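Local coordinates for protein PbICP-C (Plasmodium berghei, PDB 3PNR) that probably inhibits papain-like cysteine proteases as the C-terminal domain of a Plasmodium inhibitor of cysteine peptidases, at residues V51-A63 with G144-P158. Numbering follows the deposited sequence.
Sequences VGEILCIDLEGNA and GGPDRMRSVIKGHKP. With CD (cadmium ion), chain G.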
loop_
_atom_site.group_PDB
_atom_site.type_symbol
_atom_site.label_atom_id
_atom_site.label_comp_id
_atom_site.label_asym_id
_atom_site.label_seq_id
_atom_site.Cartn_x
_atom_site.Cartn_y
_atom_site.Cartn_z
ATOM N N VAL B 51 12.526 37.724 6.575
ATOM C CA VAL B 51 12.395 37.202 7.935
ATOM C C VAL B 51 10.936 37.241 8.392
ATOM O O VAL B 51 10.163 38.090 7.949
ATOM C CB VAL B 51 13.265 37.987 8.941
ATOM C CG1 VAL B 51 12.986 37.517 10.360
ATOM C CG2 VAL B 51 14.742 37.837 8.604
ATOM N N GLY B 52 10.564 36.312 9.267
ATOM C CA GLY B 52 9.205 36.245 9.777
ATOM C C GLY B 52 8.202 35.664 8.795
ATOM O O GLY B 52 7.209 35.056 9.199
ATOM N N GLU B 53 8.460 35.857 7.503
ATOM C CA GLU B 53 7.596 35.340 6.442
ATOM C C GLU B 53 7.487 33.815 6.513
ATOM O O GLU B 53 8.489 33.120 6.708
ATOM C CB GLU B 53 8.128 35.776 5.073
ATOM C CG GLU B 53 7.202 35.475 3.902
ATOM C CD GLU B 53 7.801 35.889 2.567
ATOM O OE1 GLU B 53 9.035 36.083 2.501
ATOM O OE2 GLU B 53 7.039 36.023 1.583
ATOM N N ILE B 54 6.270 33.296 6.358
ATOM C CA ILE B 54 6.029 31.855 6.464
ATOM C C ILE B 54 5.923 31.154 5.107
ATOM O O ILE B 54 5.174 31.584 4.226
ATOM C CB ILE B 54 4.784 31.541 7.318
ATOM C CG1 ILE B 54 5.207 31.217 8.755
ATOM C CG2 ILE B 54 4.013 30.376 6.723
ATOM C CD1 ILE B 54 4.053 30.939 9.705
ATOM N N LEU B 55 6.681 30.068 4.956
ATOM C CA LEU B 55 6.774 29.345 3.689
ATOM C C LEU B 55 6.110 27.967 3.750
ATOM O O LEU B 55 6.431 27.146 4.617
ATOM C CB LEU B 55 8.236 29.213 3.267
ATOM C CG LEU B 55 8.554 28.319 2.067
ATOM C CD1 LEU B 55 7.815 28.788 0.816
ATOM C CD2 LEU B 55 10.063 28.263 1.834
ATOM N N CYS B 56 5.185 27.726 2.823
ATOM C CA CYS B 56 4.435 26.471 2.775
ATOM C C CYS B 56 5.030 25.516 1.744
ATOM O O CYS B 56 5.044 25.809 0.546
ATOM C CB CYS B 56 2.959 26.726 2.442
ATOM S SG CYS B 56 2.074 27.870 3.546
ATOM N N ILE B 57 5.529 24.376 2.215
ATOM C CA ILE B 57 5.997 23.330 1.315
ATOM C C ILE B 57 4.915 22.262 1.135
ATOM O O ILE B 57 4.528 21.579 2.090
ATOM C CB ILE B 57 7.304 22.687 1.812
ATOM C CG1 ILE B 57 8.355 23.765 2.085
ATOM C CG2 ILE B 57 7.838 21.716 0.781
ATOM C CD1 ILE B 57 8.958 24.376 0.831
ATOM N N ASP B 58 4.412 22.151 -0.092
ATOM C CA ASP B 58 3.396 21.158 -0.434
ATOM C C ASP B 58 4.050 19.940 -1.091
ATOM O O ASP B 58 4.556 20.014 -2.220
ATOM C CB ASP B 58 2.343 21.755 -1.370
ATOM C CG ASP B 58 1.343 22.636 -0.642
ATOM O OD1 ASP B 58 1.545 22.913 0.562
ATOM O OD2 ASP B 58 0.349 23.046 -1.281
ATOM N N LEU B 59 4.028 18.822 -0.370
ATOM C CA LEU B 59 4.708 17.606 -0.791
ATOM C C LEU B 59 3.746 16.583 -1.394
ATOM O O LEU B 59 2.776 16.158 -0.755
ATOM C CB LEU B 59 5.448 17.005 0.399
ATOM C CG LEU B 59 6.525 17.905 0.998
ATOM C CD1 LEU B 59 6.755 17.590 2.472
ATOM C CD2 LEU B 59 7.806 17.774 0.192
ATOM N N GLU B 60 4.031 16.187 -2.629
ATOM C CA GLU B 60 3.143 15.303 -3.377
ATOM C C GLU B 60 3.666 13.869 -3.456
ATOM O O GLU B 60 4.873 13.632 -3.547
ATOM C CB GLU B 60 2.922 15.853 -4.788
ATOM C CG GLU B 60 1.729 15.246 -5.498
ATOM C CD GLU B 60 0.424 15.563 -4.796
ATOM O OE1 GLU B 60 0.308 16.672 -4.226
ATOM O OE2 GLU B 60 -0.484 14.705 -4.817
ATOM N N GLY B 61 2.746 12.913 -3.423
ATOM C CA GLY B 61 3.105 11.513 -3.536
ATOM C C GLY B 61 1.930 10.626 -3.911
ATOM O O GLY B 61 0.865 11.100 -4.317
ATOM N N ASN B 62 2.133 9.322 -3.779
ATOM C CA ASN B 62 1.079 8.368 -4.050
ATOM C C ASN B 62 0.738 7.561 -2.808
ATOM O O ASN B 62 1.617 7.016 -2.139
ATOM C CB ASN B 62 1.458 7.454 -5.222
ATOM C CG ASN B 62 1.056 8.035 -6.577
ATOM O OD1 ASN B 62 1.912 8.317 -7.421
ATOM N ND2 ASN B 62 -0.254 8.223 -6.787
ATOM N N ALA B 63 -0.548 7.506 -2.493
ATOM C CA ALA B 63 -1.025 6.729 -1.360
ATOM C C ALA B 63 -0.789 5.233 -1.574
ATOM O O ALA B 63 -0.922 4.724 -2.696
ATOM C CB ALA B 63 -2.516 7.015 -1.100
ATOM N N GLY B 144 -4.899 4.380 -4.111
ATOM C CA GLY B 144 -3.572 4.649 -4.633
ATOM C C GLY B 144 -3.466 5.963 -5.370
ATOM O O GLY B 144 -2.584 6.139 -6.216
ATOM N N GLY B 145 -4.365 6.888 -5.039
ATOM C CA GLY B 145 -4.376 8.208 -5.645
ATOM C C GLY B 145 -3.396 9.169 -4.991
ATOM O O GLY B 145 -2.806 8.857 -3.954
ATOM N N PRO B 146 -3.198 10.339 -5.614
ATOM C CA PRO B 146 -2.368 11.435 -5.107
ATOM C C PRO B 146 -2.523 11.679 -3.613
ATOM O O PRO B 146 -3.636 11.789 -3.112
ATOM C CB PRO B 146 -2.876 12.625 -5.909
ATOM C CG PRO B 146 -3.165 12.019 -7.261
ATOM C CD PRO B 146 -3.640 10.597 -6.998
ATOM N N ASP B 147 -1.385 11.769 -2.932
ATOM C CA ASP B 147 -1.299 11.862 -1.479
ATOM C C ASP B 147 -0.599 13.183 -1.103
ATOM O O ASP B 147 0.597 13.356 -1.360
ATOM C CB ASP B 147 -0.532 10.631 -0.958
ATOM C CG ASP B 147 -0.006 10.786 0.476
ATOM O OD1 ASP B 147 -0.239 11.831 1.124
ATOM O OD2 ASP B 147 0.656 9.836 0.960
ATOM N N ARG B 148 -1.351 14.114 -0.511
ATOM C CA ARG B 148 -0.817 15.428 -0.142
ATOM C C ARG B 148 -0.280 15.495 1.291
ATOM O O ARG B 148 -0.955 15.088 2.238
ATOM C CB ARG B 148 -1.880 16.511 -0.331
ATOM C CG ARG B 148 -2.055 16.974 -1.768
ATOM C CD ARG B 148 -2.993 18.173 -1.849
ATOM N NE ARG B 148 -3.213 18.613 -3.226
ATOM C CZ ARG B 148 -4.127 19.510 -3.589
ATOM N NH1 ARG B 148 -4.914 20.067 -2.676
ATOM N NH2 ARG B 148 -4.257 19.847 -4.866
ATOM N N MET B 149 0.934 16.016 1.448
ATOM C CA MET B 149 1.480 16.272 2.781
ATOM C C MET B 149 2.150 17.650 2.848
ATOM O O MET B 149 2.705 18.121 1.857
ATOM C CB MET B 149 2.426 15.141 3.221
ATOM C CG MET B 149 1.692 13.983 3.900
ATOM S SD MET B 149 2.749 12.889 4.861
ATOM C CE MET B 149 1.703 12.596 6.285
ATOM N N ARG B 150 2.090 18.298 4.010
ATOM C CA ARG B 150 2.541 19.691 4.125
ATOM C C ARG B 150 3.609 19.945 5.192
ATOM O O ARG B 150 3.470 19.508 6.336
ATOM C CB ARG B 150 1.346 20.613 4.383
ATOM C CG ARG B 150 1.715 22.087 4.497
ATOM C CD ARG B 150 0.484 22.961 4.688
ATOM N NE ARG B 150 -0.344 23.041 3.487
ATOM C CZ ARG B 150 -0.326 24.062 2.638
ATOM N NH1 ARG B 150 0.477 25.090 2.860
ATOM N NH2 ARG B 150 -1.111 24.059 1.568
ATOM N N SER B 151 4.668 20.664 4.812
ATOM C CA SER B 151 5.664 21.141 5.782
ATOM C C SER B 151 5.698 22.675 5.886
ATOM O O SER B 151 5.399 23.391 4.922
ATOM C CB SER B 151 7.064 20.592 5.476
ATOM O OG SER B 151 7.981 20.877 6.529
ATOM N N VAL B 152 6.076 23.166 7.065
ATOM C CA VAL B 152 6.047 24.592 7.368
ATOM C C VAL B 152 7.437 25.170 7.647
ATOM O O VAL B 152 8.156 24.687 8.531
ATOM C CB VAL B 152 5.149 24.863 8.586
ATOM C CG1 VAL B 152 5.119 26.346 8.904
ATOM C CG2 VAL B 152 3.753 24.331 8.327
ATOM N N ILE B 153 7.809 26.207 6.898
ATOM C CA ILE B 153 9.109 26.855 7.088
ATOM C C ILE B 153 8.979 28.309 7.550
ATOM O O ILE B 153 8.281 29.109 6.925
ATOM C CB ILE B 153 9.968 26.802 5.805
ATOM C CG1 ILE B 153 10.230 25.350 5.393
ATOM C CG2 ILE B 153 11.287 27.542 6.017
ATOM C CD1 ILE B 153 10.880 25.200 4.029
ATOM N N LYS B 154 9.663 28.644 8.642
ATOM C CA LYS B 154 9.626 30.004 9.188
ATOM C C LYS B 154 11.007 30.502 9.623
ATOM O O LYS B 154 11.664 29.893 10.474
ATOM C CB LYS B 154 8.639 30.086 10.356
ATOM C CG LYS B 154 8.647 31.409 11.101
ATOM C CD LYS B 154 7.616 31.394 12.220
ATOM C CE LYS B 154 7.944 32.405 13.304
ATOM N NZ LYS B 154 7.027 32.266 14.471
ATOM N N GLY B 155 11.434 31.613 9.029
ATOM C CA GLY B 155 12.710 32.225 9.356
ATOM C C GLY B 155 12.628 33.128 10.574
ATOM O O GLY B 155 11.604 33.768 10.823
ATOM N N HIS B 156 13.714 33.171 11.338
ATOM C CA HIS B 156 13.781 33.999 12.536
ATOM C C HIS B 156 15.006 34.908 12.509
ATOM O O HIS B 156 15.145 35.816 13.330
ATOM C CB HIS B 156 13.825 33.118 13.785
ATOM C CG HIS B 156 12.604 32.276 13.976
ATOM N ND1 HIS B 156 12.660 30.982 14.448
ATOM C CD2 HIS B 156 11.295 32.541 13.758
ATOM C CE1 HIS B 156 11.437 30.488 14.520
ATOM N NE2 HIS B 156 10.590 31.414 14.104
ATOM N N LYS B 157 15.889 34.654 11.553
ATOM C CA LYS B 157 17.169 35.336 11.494
ATOM C C LYS B 157 17.749 35.216 10.099
ATOM O O LYS B 157 17.663 34.161 9.473
ATOM C CB LYS B 157 18.132 34.717 12.505
ATOM C CG LYS B 157 19.557 35.230 12.417
ATOM C CD LYS B 157 20.403 34.600 13.505
ATOM C CE LYS B 157 19.676 34.655 14.840
ATOM N NZ LYS B 157 20.321 33.793 15.867
ATOM N N PRO B 158 18.341 36.304 9.601
ATOM C CA PRO B 158 18.981 36.260 8.284
ATOM C C PRO B 158 19.982 35.109 8.190
ATOM O O PRO B 158 20.613 34.755 9.192
ATOM C CB PRO B 158 19.700 37.609 8.206
ATOM C CG PRO B 158 18.899 38.506 9.093
ATOM C CD PRO B 158 18.426 37.637 10.222
HETATM CD CD CD G . 1.730 10.498 4.190
HETATM O O HOH W 1 -0.486 10.254 5.560
HETATM O O HOH W 2 3.967 10.739 2.868
#
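Strands 54-62 and 146-155 form an antiparallel pair within one sheet of the immunoglobulin-like beta-sandwich known from chagasin-type cysteine protease inhibitors; their N-to-C directions lie 149° apart and their axes approach to 4.3 Å. Paired backbone bonds join Leu-55 to Ile-153, Ile-57 to Ser-151 and Leu-59 to Met-149, as in Leu-55 N to Ile-153 O at 2.7 Å. At Gly-61 and Asp-147 the pairing is uneven: Asp-147 N reaches Gly-61 O at 2.7 Å, while the return bond from Gly-61 N to Asp-147 O is weak. On the face carrying Leu-55, Ile-57 and Ile-153, CD1 of Ile-153 lies 3.5 Å from Ile-57 CG1 and 3.9 Å from Leu-55 CD2, bridging two residues of the partner strand. The other face is mixed, with charged side chains beside Ile-54, Cys-56 and Val-152. There Arg-150 leaves its backbone with CG opposite N (chi1 -179°), then bends at chi3, bringing its guanidinium against Asp-58. OD1 of Asp-58 stands above the centre of that group, 3.1 Å from Arg-150 NH2, so the salt bridge is electrostatic rather than directed by an N-H. Met-149 SD binds cadmium at 2.7 Å, together with two waters and an acidic side chain of the partner protein's chain, which Asn-62, Ala-63 and Pro-146 also touch. Strand 29-33 flanks 54-62, strand 100-107 borders 146-155, and Ile-57 and Ile-153 pack on Tyr-165 of strand 159-168 in the facing sheet.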